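PDB 2DQ0: serine--tRNA ligase from Pyrococcus horikoshii, which probably charges tRNA(Ser), and also tRNA(Sec), with L-serine, activating the amino acid with ATP as a homodimeric class-II aminoacyl-tRNA synthetase. Local coordinates for residues Ala353-Ile358 with Ser373-Thr378; Lys304-Val309 with Thr402-Ala407; Glu335-Val340 with Leu418-Glu423. All blocks are in the same frame, centred on the assembly; numbering follows the deposited sequence.

Interaction 1 of 3, residues Ala353-Ile358 with Ser373-Thr378; sequences AKKYDI and SASNCT. With SSA (5'-O-(N-(L-seryl)-sulfamoyl)adenosine), chain G.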
# COMPACT_ATOMS: atom_id res chain seq x y z
N ALA A 353 7.84 26.18 -6.01
CA ALA A 353 8.18 27.57 -6.30
C ALA A 353 7.52 27.87 -7.65
O ALA A 353 7.07 28.98 -7.91
CB ALA A 353 9.68 27.75 -6.40
N LYS A 354 7.48 26.86 -8.51
CA LYS A 354 6.88 26.95 -9.84
C LYS A 354 6.43 25.54 -10.23
O LYS A 354 7.09 24.55 -9.90
CB LYS A 354 7.88 27.48 -10.87
CG LYS A 354 7.32 27.60 -12.26
CD LYS A 354 8.32 28.17 -13.24
CE LYS A 354 7.69 28.46 -14.59
NZ LYS A 354 8.69 29.11 -15.49
N LYS A 355 5.30 25.46 -10.93
CA LYS A 355 4.77 24.16 -11.32
C LYS A 355 4.15 24.09 -12.71
O LYS A 355 3.42 25.00 -13.11
CB LYS A 355 3.76 23.70 -10.27
CG LYS A 355 3.04 22.39 -10.58
CD LYS A 355 2.68 21.64 -9.30
CE LYS A 355 1.67 22.36 -8.42
NZ LYS A 355 1.72 21.81 -7.02
N TYR A 356 4.47 23.03 -13.44
CA TYR A 356 3.90 22.82 -14.76
C TYR A 356 3.03 21.57 -14.69
O TYR A 356 3.41 20.58 -14.07
CB TYR A 356 4.97 22.58 -15.82
CG TYR A 356 5.82 23.77 -16.17
CD1 TYR A 356 7.20 23.64 -16.25
CD2 TYR A 356 5.25 25.00 -16.48
CE1 TYR A 356 8.00 24.71 -16.65
CE2 TYR A 356 6.04 26.08 -16.88
CZ TYR A 356 7.41 25.93 -16.96
OH TYR A 356 8.22 26.96 -17.37
N ASP A 357 1.87 21.61 -15.33
CA ASP A 357 0.97 20.46 -15.36
C ASP A 357 0.73 20.04 -16.81
O ASP A 357 0.71 20.86 -17.72
CB ASP A 357 -0.40 20.79 -14.75
CG ASP A 357 -0.41 20.73 -13.23
OD1 ASP A 357 0.66 20.72 -12.60
OD2 ASP A 357 -1.53 20.71 -12.66
N ILE A 358 0.55 18.75 -17.02
CA ILE A 358 0.20 18.30 -18.34
C ILE A 358 -1.27 17.91 -18.24
O ILE A 358 -1.62 16.98 -17.51
CB ILE A 358 0.99 17.06 -18.76
CG1 ILE A 358 2.48 17.39 -18.83
CG2 ILE A 358 0.45 16.57 -20.11
CD1 ILE A 358 3.36 16.24 -19.28
N SER A 373 2.22 16.40 -13.00
CA SER A 373 2.67 17.62 -12.35
C SER A 373 4.18 17.57 -12.19
O SER A 373 4.75 16.54 -11.81
CB SER A 373 2.01 17.73 -10.97
OG SER A 373 1.43 19.00 -10.81
N ALA A 374 4.84 18.69 -12.51
CA ALA A 374 6.30 18.82 -12.39
C ALA A 374 6.59 20.06 -11.54
O ALA A 374 6.24 21.17 -11.91
CB ALA A 374 6.94 18.97 -13.77
N SER A 375 7.23 19.86 -10.40
CA SER A 375 7.52 20.97 -9.50
C SER A 375 9.00 21.20 -9.24
O SER A 375 9.81 20.27 -9.21
CB SER A 375 6.85 20.73 -8.15
OG SER A 375 5.47 20.45 -8.30
N ASN A 376 9.37 22.46 -9.06
CA ASN A 376 10.73 22.75 -8.66
C ASN A 376 10.50 23.16 -7.21
O ASN A 376 9.85 24.17 -6.91
CB ASN A 376 11.34 23.90 -9.45
CG ASN A 376 12.76 24.20 -8.99
OD1 ASN A 376 13.22 23.71 -7.95
ND2 ASN A 376 13.46 25.03 -9.76
N CYS A 377 11.02 22.37 -6.30
CA CYS A 377 10.81 22.68 -4.90
C CYS A 377 11.86 23.56 -4.27
O CYS A 377 11.79 23.82 -3.07
CB CYS A 377 10.65 21.39 -4.11
SG CYS A 377 9.19 20.49 -4.63
N THR A 378 12.84 24.01 -5.06
CA THR A 378 13.87 24.87 -4.51
C THR A 378 14.48 24.15 -3.31
O THR A 378 14.74 22.94 -3.38
CB THR A 378 13.23 26.22 -4.09
OG1 THR A 378 12.85 26.92 -5.28
CG2 THR A 378 14.17 27.08 -3.29
N10 SSA G . 4.86 13.95 -6.58
CA SSA G . 4.07 14.83 -7.46
CB SSA G . 4.47 14.66 -8.90
OG SSA G . 4.02 13.41 -9.44
C9 SSA G . 2.57 14.59 -7.37
O9 SSA G . 2.12 13.65 -6.72
N8 SSA G . 1.78 15.46 -8.00
S1 SSA G . 0.19 15.26 -8.01
O1S SSA G . -0.22 15.36 -6.61
O2S SSA G . -0.33 16.20 -8.99
O5' SSA G . -0.00 13.79 -8.50
C5' SSA G . 0.52 13.40 -9.75
C4' SSA G . -0.52 12.80 -10.64
O4' SSA G . -1.06 11.60 -10.04
C3' SSA G . -1.75 13.62 -10.96
O3' SSA G . -1.44 14.57 -11.96
C2' SSA G . -2.64 12.53 -11.53
O2' SSA G . -2.27 12.07 -12.80
C1' SSA G . -2.39 11.42 -10.49
N9 SSA G . -3.25 11.50 -9.31
C8 SSA G . -3.17 12.35 -8.22
N7 SSA G . -4.11 12.15 -7.33
C5 SSA G . -4.86 11.11 -7.87
C6 SSA G . -6.02 10.43 -7.41
N6 SSA G . -6.63 10.72 -6.27
N1 SSA G . -6.52 9.41 -8.18
C2 SSA G . -5.88 9.11 -9.33
N3 SSA G . -4.78 9.69 -9.87
C4 SSA G . -4.33 10.69 -9.09
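In the mostly antiparallel sheet of the class-II catalytic core, the hairpin of strands 354-362 and 367-376 sets Asp357 beside Ser373 and Lys355 beside Ser375 in non-hydrogen-bonded pairs, all four side chains on one face. Between them Tyr356 and Ala374 form a hydrogen-bonded pair: Ala374 N gives to Tyr356 O at 2.8 Å and Tyr356 N to Ala374 O at 3.0 Å. Ser373 OG donates to Asp357 OD1 over 2.6 Å, meeting the carboxylate from 40° above its plane. With CG of Lys355 anti to the backbone N (chi1 176°) and the chain bent at the next two torsions, its CD lies across both serines, 3.2 Å from Ser375 OG and 3.3 Å from Ser373 OG, while NZ passes on to Leu348 O. A small serine suits this place, since Ser373 CB comes to 3.4 Å from the sulfamoyl oxygen O2S of the bound seryl-adenylate analogue. Were Asp357 shortened to an alanine, the Ser373 hydroxyl would probably lose its acceptor and be freer to turn beside the ligand. On the other face, Tyr356 stacks on His320 of helix 316-333. The chemistry fits a second-shell role for Asp357, probably orienting a pocket residue's hydroxyl.

Interaction 2 of 3, residues Lys304-Val309 with Thr402-Ala407; sequences KVEQFV and TLNSTA. With SSA (5'-O-(N-(L-seryl)-sulfamoyl)adenosine), chain G.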
# COMPACT_ATOMS: atom_id res chain seq x y z
N LYS A 304 1.94 4.97 -9.72
CA LYS A 304 2.64 6.08 -10.35
C LYS A 304 4.16 5.93 -10.44
O LYS A 304 4.83 5.62 -9.47
CB LYS A 304 2.31 7.38 -9.63
CG LYS A 304 2.92 8.60 -10.28
CD LYS A 304 2.34 9.90 -9.72
CE LYS A 304 2.48 9.97 -8.19
NZ LYS A 304 3.90 9.84 -7.74
N VAL A 305 4.68 6.15 -11.64
CA VAL A 305 6.11 6.11 -11.89
C VAL A 305 6.49 7.58 -11.69
O VAL A 305 5.96 8.46 -12.37
CB VAL A 305 6.40 5.68 -13.34
CG1 VAL A 305 7.89 5.80 -13.65
CG2 VAL A 305 5.93 4.26 -13.54
N GLU A 306 7.41 7.83 -10.76
CA GLU A 306 7.79 9.20 -10.41
C GLU A 306 9.24 9.61 -10.65
O GLU A 306 10.17 8.85 -10.37
CB GLU A 306 7.47 9.41 -8.92
CG GLU A 306 7.89 10.75 -8.35
CD GLU A 306 6.83 11.80 -8.54
OE1 GLU A 306 5.98 11.62 -9.44
OE2 GLU A 306 6.85 12.81 -7.81
N GLN A 307 9.43 10.83 -11.14
CA GLN A 307 10.76 11.40 -11.37
C GLN A 307 11.11 12.25 -10.16
O GLN A 307 10.30 13.08 -9.73
CB GLN A 307 10.79 12.35 -12.57
CG GLN A 307 10.52 11.78 -13.96
CD GLN A 307 10.46 12.90 -14.99
OE1 GLN A 307 9.39 13.29 -15.47
NE2 GLN A 307 11.63 13.44 -15.30
N PHE A 308 12.30 12.08 -9.60
CA PHE A 308 12.71 12.92 -8.48
C PHE A 308 14.16 13.31 -8.70
O PHE A 308 14.99 12.47 -9.08
CB PHE A 308 12.54 12.20 -7.16
CG PHE A 308 12.69 13.09 -5.95
CD1 PHE A 308 13.96 13.48 -5.50
CD2 PHE A 308 11.56 13.48 -5.22
CE1 PHE A 308 14.09 14.24 -4.34
CE2 PHE A 308 11.68 14.25 -4.07
CZ PHE A 308 12.95 14.63 -3.61
N VAL A 309 14.44 14.59 -8.43
CA VAL A 309 15.75 15.19 -8.65
C VAL A 309 16.35 16.01 -7.51
O VAL A 309 15.68 16.84 -6.88
CB VAL A 309 15.71 16.10 -9.89
CG1 VAL A 309 17.02 16.85 -10.06
CG2 VAL A 309 15.42 15.28 -11.13
N THR A 402 15.36 20.36 -4.66
CA THR A 402 14.68 19.13 -5.00
C THR A 402 13.60 19.40 -6.02
O THR A 402 12.99 20.47 -6.02
CB THR A 402 14.03 18.44 -3.76
OG1 THR A 402 13.01 19.30 -3.21
CG2 THR A 402 15.07 18.16 -2.71
N LEU A 403 13.39 18.44 -6.90
CA LEU A 403 12.35 18.54 -7.89
C LEU A 403 11.65 17.20 -8.04
O LEU A 403 12.20 16.15 -7.69
CB LEU A 403 12.92 18.97 -9.24
CG LEU A 403 13.44 20.41 -9.32
CD1 LEU A 403 14.89 20.47 -8.85
CD2 LEU A 403 13.34 20.88 -10.75
N ASN A 404 10.40 17.23 -8.51
CA ASN A 404 9.66 16.00 -8.74
C ASN A 404 8.70 16.21 -9.89
O ASN A 404 8.29 17.34 -10.20
CB ASN A 404 8.93 15.54 -7.48
CG ASN A 404 7.80 16.47 -7.09
OD1 ASN A 404 6.74 16.48 -7.71
ND2 ASN A 404 8.01 17.25 -6.04
N SER A 405 8.35 15.12 -10.53
CA SER A 405 7.44 15.19 -11.64
C SER A 405 6.89 13.83 -11.96
O SER A 405 7.58 12.81 -11.91
CB SER A 405 8.14 15.74 -12.88
OG SER A 405 7.28 15.75 -14.01
N THR A 406 5.62 13.83 -12.29
CA THR A 406 4.99 12.60 -12.68
C THR A 406 5.67 12.14 -13.96
O THR A 406 6.03 12.97 -14.80
CB THR A 406 3.51 12.84 -13.03
OG1 THR A 406 2.90 13.64 -12.02
CG2 THR A 406 2.76 11.52 -13.18
N ALA A 407 5.88 10.84 -14.10
CA ALA A 407 6.37 10.32 -15.37
C ALA A 407 5.02 9.82 -15.87
O ALA A 407 4.48 10.32 -16.84
CB ALA A 407 7.33 9.17 -15.17
N10 SSA G . 4.86 13.95 -6.58
CA SSA G . 4.07 14.83 -7.46
CB SSA G . 4.47 14.66 -8.90
OG SSA G . 4.02 13.41 -9.44
C9 SSA G . 2.57 14.59 -7.37
O9 SSA G . 2.12 13.65 -6.72
N8 SSA G . 1.78 15.46 -8.00
S1 SSA G . 0.19 15.26 -8.01
O1S SSA G . -0.22 15.36 -6.61
O2S SSA G . -0.33 16.20 -8.99
O5' SSA G . -0.00 13.79 -8.50
C5' SSA G . 0.52 13.40 -9.75
C4' SSA G . -0.52 12.80 -10.64
O4' SSA G . -1.06 11.60 -10.04
C3' SSA G . -1.75 13.62 -10.96
O3' SSA G . -1.44 14.57 -11.96
C2' SSA G . -2.64 12.53 -11.53
O2' SSA G . -2.27 12.07 -12.80
C1' SSA G . -2.39 11.42 -10.49
N9 SSA G . -3.25 11.50 -9.31
C8 SSA G . -3.17 12.35 -8.22
N7 SSA G . -4.11 12.15 -7.33
C5 SSA G . -4.86 11.11 -7.87
C6 SSA G . -6.02 10.43 -7.41
N6 SSA G . -6.63 10.72 -6.27
N1 SSA G . -6.52 9.41 -8.18
C2 SSA G . -5.88 9.11 -9.33
N3 SSA G . -4.78 9.69 -9.87
C4 SSA G . -4.33 10.69 -9.09
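Glu306 and Thr406 face each other as a non-hydrogen-bonded pair of antiparallel strands, and both grip the serine hydroxyl of the seryl-adenylate analogue (SSA). Thr406 OG1 donates to SSA OG at 2.8 Å, and that OG in turn donates to Glu306 OE1 at 2.7 Å. The second carboxylate oxygen, Glu306 OE2, takes the amino nitrogen N10 of SSA at 2.6 Å, so a single acid binds both the amino and the hydroxyl group of the seryl part. CG of Glu306 stands anti to the backbone N (chi1 176°), and a bend at chi2 of 87° turns the carboxylate toward the ligand. Lys304 NZ adds a salt bridge to Glu306 OE1, weak as a hydrogen bond, and also donates to Thr252; its charge would probably help hold the carboxylate.

Backbone bonds lock the register: Gln307 N to Ser405 O and Val309 N to Leu403 O, both 2.8 Å, are each returned by the partner's own N-H, and Ala407 N adds one to Val305 O. The backbone carbonyl of Leu403 also lies over one face of the Phe308 ring, offset toward its rim.

Apolar contacts are few: Val309 CB meets Leu403 CB, and Val305 CG1 meets Ala407 CB at 3.7 Å, where alanine's small size suits the close backbone.

Such an antiparallel sheet, with substrate-binding side chains on one face, is the hallmark of the class-II synthetase active site, here forming the serine pocket.

Interaction 3 of 3, residues Glu335-Val340 with Leu418-Glu423; sequences EIPYRV and LENHQE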
# COMPACT_ATOMS: atom_id res chain seq x y z
N GLU A 335 0.58 8.94 -27.86
CA GLU A 335 -0.30 9.62 -28.81
C GLU A 335 -1.49 10.28 -28.08
O GLU A 335 -2.65 10.10 -28.47
CB GLU A 335 -0.83 8.63 -29.86
CG GLU A 335 0.24 7.86 -30.62
CD GLU A 335 -0.34 6.77 -31.53
OE1 GLU A 335 0.32 5.73 -31.75
OE2 GLU A 335 -1.48 6.97 -32.03
N ILE A 336 -1.18 11.04 -27.04
CA ILE A 336 -2.23 11.71 -26.28
C ILE A 336 -2.12 13.22 -26.40
O ILE A 336 -1.19 13.83 -25.86
CB ILE A 336 -2.20 11.32 -24.77
CG1 ILE A 336 -2.35 9.80 -24.61
CG2 ILE A 336 -3.36 12.01 -24.04
CD1 ILE A 336 -3.71 9.24 -25.08
N PRO A 337 -3.06 13.85 -27.10
CA PRO A 337 -2.99 15.31 -27.25
C PRO A 337 -3.13 15.97 -25.87
O PRO A 337 -3.85 15.48 -25.00
CB PRO A 337 -4.11 15.62 -28.24
CG PRO A 337 -5.14 14.55 -27.94
CD PRO A 337 -4.30 13.30 -27.70
N TYR A 338 -2.43 17.08 -25.67
CA TYR A 338 -2.44 17.74 -24.38
C TYR A 338 -2.01 19.19 -24.52
O TYR A 338 -1.68 19.67 -25.61
CB TYR A 338 -1.45 17.03 -23.44
CG TYR A 338 0.02 17.16 -23.86
CD1 TYR A 338 0.76 18.29 -23.55
CD2 TYR A 338 0.65 16.15 -24.61
CE1 TYR A 338 2.09 18.45 -23.97
CE2 TYR A 338 1.99 16.29 -25.04
CZ TYR A 338 2.70 17.45 -24.72
OH TYR A 338 3.99 17.62 -25.18
N ARG A 339 -2.01 19.88 -23.39
CA ARG A 339 -1.58 21.26 -23.33
C ARG A 339 -0.86 21.33 -21.97
O ARG A 339 -1.30 20.70 -21.01
CB ARG A 339 -2.81 22.19 -23.37
CG ARG A 339 -3.66 22.17 -22.11
CD ARG A 339 -4.85 23.10 -22.16
NE ARG A 339 -5.35 23.29 -20.80
CZ ARG A 339 -6.09 24.31 -20.40
NH1 ARG A 339 -6.48 24.38 -19.13
NH2 ARG A 339 -6.44 25.26 -21.25
N VAL A 340 0.26 22.02 -21.88
CA VAL A 340 0.90 22.09 -20.58
C VAL A 340 0.63 23.47 -20.04
O VAL A 340 0.62 24.46 -20.78
CB VAL A 340 2.43 21.75 -20.60
CG1 VAL A 340 2.86 21.32 -21.98
CG2 VAL A 340 3.24 22.90 -20.04
N LEU A 418 -8.08 5.41 -22.95
CA LEU A 418 -9.41 4.90 -23.30
C LEU A 418 -10.24 5.96 -24.03
O LEU A 418 -10.88 5.69 -25.04
CB LEU A 418 -10.18 4.44 -22.05
CG LEU A 418 -9.68 3.22 -21.27
CD1 LEU A 418 -10.56 2.93 -20.06
CD2 LEU A 418 -9.69 2.03 -22.21
N GLU A 419 -10.21 7.18 -23.51
CA GLU A 419 -10.99 8.22 -24.13
C GLU A 419 -10.42 8.74 -25.44
O GLU A 419 -11.18 9.08 -26.33
CB GLU A 419 -11.25 9.37 -23.13
CG GLU A 419 -12.37 9.01 -22.13
CD GLU A 419 -12.84 10.16 -21.22
OE1 GLU A 419 -12.71 11.36 -21.60
OE2 GLU A 419 -13.37 9.86 -20.12
N ASN A 420 -9.11 8.74 -25.58
CA ASN A 420 -8.49 9.25 -26.81
C ASN A 420 -8.32 8.25 -27.94
O ASN A 420 -8.16 8.65 -29.10
CB ASN A 420 -7.14 9.87 -26.49
CG ASN A 420 -7.26 11.28 -25.95
OD1 ASN A 420 -7.69 12.18 -26.66
ND2 ASN A 420 -6.90 11.47 -24.68
N HIS A 421 -8.34 6.95 -27.63
CA HIS A 421 -8.15 5.95 -28.68
C HIS A 421 -9.36 5.03 -28.86
O HIS A 421 -9.22 3.92 -29.40
CB HIS A 421 -6.90 5.10 -28.40
CG HIS A 421 -5.62 5.89 -28.34
ND1 HIS A 421 -5.08 6.52 -29.44
CD2 HIS A 421 -4.76 6.10 -27.32
CE1 HIS A 421 -3.94 7.08 -29.10
NE2 HIS A 421 -3.72 6.84 -27.83
N GLN A 422 -10.53 5.49 -28.43
CA GLN A 422 -11.75 4.70 -28.59
C GLN A 422 -12.32 4.86 -30.00
O GLN A 422 -12.06 5.84 -30.68
CB GLN A 422 -12.83 5.18 -27.62
CG GLN A 422 -13.29 6.59 -27.91
CD GLN A 422 -14.37 7.03 -26.95
OE1 GLN A 422 -15.45 6.45 -26.92
NE2 GLN A 422 -14.07 8.05 -26.15
N GLU A 423 -13.10 3.88 -30.42
CA GLU A 423 -13.74 3.88 -31.72
C GLU A 423 -15.23 3.88 -31.40
O GLU A 423 -15.60 3.78 -30.21
CB GLU A 423 -13.31 2.63 -32.51
CG GLU A 423 -11.88 2.72 -33.07
CD GLU A 423 -11.33 1.38 -33.62
OE1 GLU A 423 -11.99 0.33 -33.43
OE2 GLU A 423 -10.23 1.39 -34.23
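His421 and Asn420, at the C-terminal end of helix 410-420, pack against Glu335, Ile336 and Pro337, which lead from helix 316-333 into strand 338-342. CG of His421 is anti to its carbonyl carbon (chi1 -60°), which carries the imidazole across to Glu335. There CB of Glu335 lies at the ring edge, in its plane, 3.6 Å from His421 CE1, and the Glu335 carboxylate is turned almost perpendicular to the ring, the planes 88° apart. Glu335, with positive phi, closes a Schellman motif ending its helix. Ile336 CD1 lies between both partners, 3.7 Å from His421 NE2 and 3.8 Å from Asn420 CB, while CG2 meets Asn420 ND2 at 3.6 Å. A bend at chi2 (-65°) brings CD1 back toward the helix end. From the opposite direction to Asn420 comes the Pro337 ring, its CG 3.7 Å from Asn420 OD1; a rigid proline offers the amide a fixed apolar wall. Outside the two segments Asn420 ND2 bonds to Trp361 O and Ala416 O, and His421 NE2 to Leu334 O. Mainly, then, this is van der Waals packing, imidazole edge and Asn420 amide resting against aliphatic carbons, though the nearby Glu335 carboxylate would probably favour a protonated His421.

All three interactions belong to the catalytic core and are largely buried, but their chemistry changes with place. Interactions 1 and 2 lie side by side in one sheet, centres about 10 Å apart, because strands 367-376 and 398-406 are neighbours; Ser375 N probably bonds to Asn404 O across that boundary. Both touch the ligand: interaction 2 binds its serine part directly, whereas interaction 1 supplies a pocket wall with a polar second shell. Interaction 3, about 26 Å from the chain centre (centre to centre) and still mainly buried with Glu335 and His421 partly exposed, joins loop to helix end by side-chain packing instead of strand pairing. Strand 338-342, neighbour of strand 354-362, connects it to interaction 1.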